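Local coordinates for phosphoribosylaminoimidazole carboxylase (Bombyx mori, PDB 4JA0), which is a bifunctional enzyme of purine biosynthesis that probably joins AIR carboxylase and SAICAR synthetase activities in one polypeptide, at residues Asp192-Glu196 / Leu207-Ile211. Numbering follows the deposited sequence.
Sequences DMKIE and LADVI
Glu196 and Asp209 run alongside each other in the same direction, with CB of Glu196 3.6 Å from CB of Asp209 and their carboxylate planes 19° apart. OE1 of Glu196 stands 3.4 Å from OD1 of Asp209, a pairing of two acceptors rather than a bond. The main chain joins the segments here: Ala208 N donates to Glu196 O at 3.0 Å, just past the end of strand 205-207, which pairs antiparallel with strand 188-200. The apolar side is built differently. A chi1 of 55° puts CG1 of Ile195 between backbone N and carbonyl carbon and leaves CG2 anti to the carbonyl carbon, from where it meets Ile211 CD1 at 3.6 Å. Leu207 instead crosses Ile195 at about a right angle, its CD1 3.7 Å from Ile195 CB. Met193, bent at chi3, brings CE to 3.5 Å from Ile211 CG2. Helices 162-183 and 57-74 supply further apolar neighbours, including Ile175 and Phe68. With an alanine at Glu196, Asp209 would probably lose the neighbour packed along its CB and carboxylate, and be freer to turn. Buried hydrocarbon thus backs a partly exposed acidic pair; a sulfate about 5 Å from the Asp209 side chain is consistent with a ligand pocket in the SAICAR synthetase domain.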
loop_
_atom_site.group_PDB
_atom_site.type_symbol
_atom_site.label_atom_id
_atom_site.label_comp_id
_atom_site.label_asym_id
_atom_site.label_seq_id
_atom_site.Cartn_x
_atom_site.Cartn_y
_atom_site.Cartn_z
ATOM N N ASP A 192 -24.258 -40.099 -29.006
ATOM C CA ASP A 192 -24.208 -40.726 -27.703
ATOM C C ASP A 192 -23.129 -41.783 -27.664
ATOM O O ASP A 192 -22.512 -42.063 -28.683
ATOM C CB ASP A 192 -25.584 -41.268 -27.260
ATOM C CG ASP A 192 -26.191 -42.280 -28.239
ATOM O OD1 ASP A 192 -27.308 -42.017 -28.728
ATOM O OD2 ASP A 192 -25.608 -43.370 -28.454
ATOM N N MET A 193 -22.860 -42.318 -26.475
ATOM C CA MET A 193 -21.799 -43.308 -26.300
ATOM C C MET A 193 -22.048 -44.211 -25.129
ATOM O O MET A 193 -22.719 -43.822 -24.188
ATOM C CB MET A 193 -20.484 -42.631 -25.987
ATOM C CG MET A 193 -19.616 -42.297 -27.135
ATOM S SD MET A 193 -18.116 -41.890 -26.268
ATOM C CE MET A 193 -17.504 -43.542 -26.009
ATOM N N LYS A 194 -21.409 -45.374 -25.144
ATOM C CA LYS A 194 -21.409 -46.274 -23.992
ATOM C C LYS A 194 -19.990 -46.778 -23.768
ATOM O O LYS A 194 -19.304 -47.188 -24.715
ATOM C CB LYS A 194 -22.358 -47.464 -24.214
ATOM N N ILE A 195 -19.544 -46.744 -22.517
ATOM C CA ILE A 195 -18.231 -47.265 -22.190
ATOM C C ILE A 195 -18.387 -48.094 -20.940
ATOM O O ILE A 195 -19.440 -48.061 -20.316
ATOM C CB ILE A 195 -17.205 -46.145 -21.948
ATOM C CG1 ILE A 195 -17.720 -45.194 -20.873
ATOM C CG2 ILE A 195 -16.927 -45.387 -23.210
ATOM C CD1 ILE A 195 -16.761 -44.049 -20.562
ATOM N N GLU A 196 -17.333 -48.814 -20.570
ATOM C CA GLU A 196 -17.328 -49.623 -19.358
ATOM C C GLU A 196 -15.992 -49.485 -18.625
ATOM O O GLU A 196 -14.965 -49.291 -19.253
ATOM C CB GLU A 196 -17.627 -51.083 -19.707
ATOM C CG GLU A 196 -19.092 -51.337 -20.103
ATOM C CD GLU A 196 -19.346 -52.744 -20.669
ATOM O OE1 GLU A 196 -18.550 -53.668 -20.386
ATOM O OE2 GLU A 196 -20.345 -52.919 -21.411
ATOM N N LEU A 207 -10.516 -47.105 -17.886
ATOM C CA LEU A 207 -11.469 -47.252 -18.992
ATOM C C LEU A 207 -11.071 -48.516 -19.730
ATOM O O LEU A 207 -9.940 -48.616 -20.220
ATOM C CB LEU A 207 -11.397 -46.045 -19.918
ATOM C CG LEU A 207 -12.235 -46.158 -21.176
ATOM C CD1 LEU A 207 -13.704 -46.078 -20.843
ATOM C CD2 LEU A 207 -11.847 -45.066 -22.151
ATOM N N ALA A 208 -11.978 -49.480 -19.836
ATOM C CA ALA A 208 -11.483 -50.826 -20.056
ATOM C C ALA A 208 -12.155 -51.723 -21.080
ATOM O O ALA A 208 -11.652 -52.822 -21.352
ATOM C CB ALA A 208 -11.437 -51.536 -18.725
ATOM N N ASP A 209 -13.267 -51.301 -21.657
ATOM C CA ASP A 209 -13.954 -52.217 -22.569
ATOM C C ASP A 209 -13.441 -52.077 -23.998
ATOM O O ASP A 209 -12.289 -52.376 -24.299
ATOM C CB ASP A 209 -15.483 -52.041 -22.493
ATOM C CG ASP A 209 -16.245 -53.154 -23.220
ATOM O OD1 ASP A 209 -17.451 -52.967 -23.515
ATOM O OD2 ASP A 209 -15.632 -54.212 -23.498
ATOM N N VAL A 210 -14.339 -51.640 -24.868
ATOM C CA VAL A 210 -14.108 -51.534 -26.284
ATOM C C VAL A 210 -14.971 -50.371 -26.738
ATOM O O VAL A 210 -16.147 -50.300 -26.400
ATOM C CB VAL A 210 -14.538 -52.816 -26.985
ATOM C CG1 VAL A 210 -14.975 -52.521 -28.396
ATOM C CG2 VAL A 210 -13.409 -53.826 -26.958
ATOM N N ILE A 211 -14.401 -49.435 -27.479
ATOM C CA ILE A 211 -15.226 -48.390 -28.048
ATOM C C ILE A 211 -15.108 -48.511 -29.562
ATOM O O ILE A 211 -14.061 -48.200 -30.128
ATOM C CB ILE A 211 -14.811 -46.977 -27.545
ATOM C CG1 ILE A 211 -14.648 -46.973 -26.021
ATOM C CG2 ILE A 211 -15.824 -45.926 -27.968
ATOM C CD1 ILE A 211 -14.177 -45.647 -25.450
#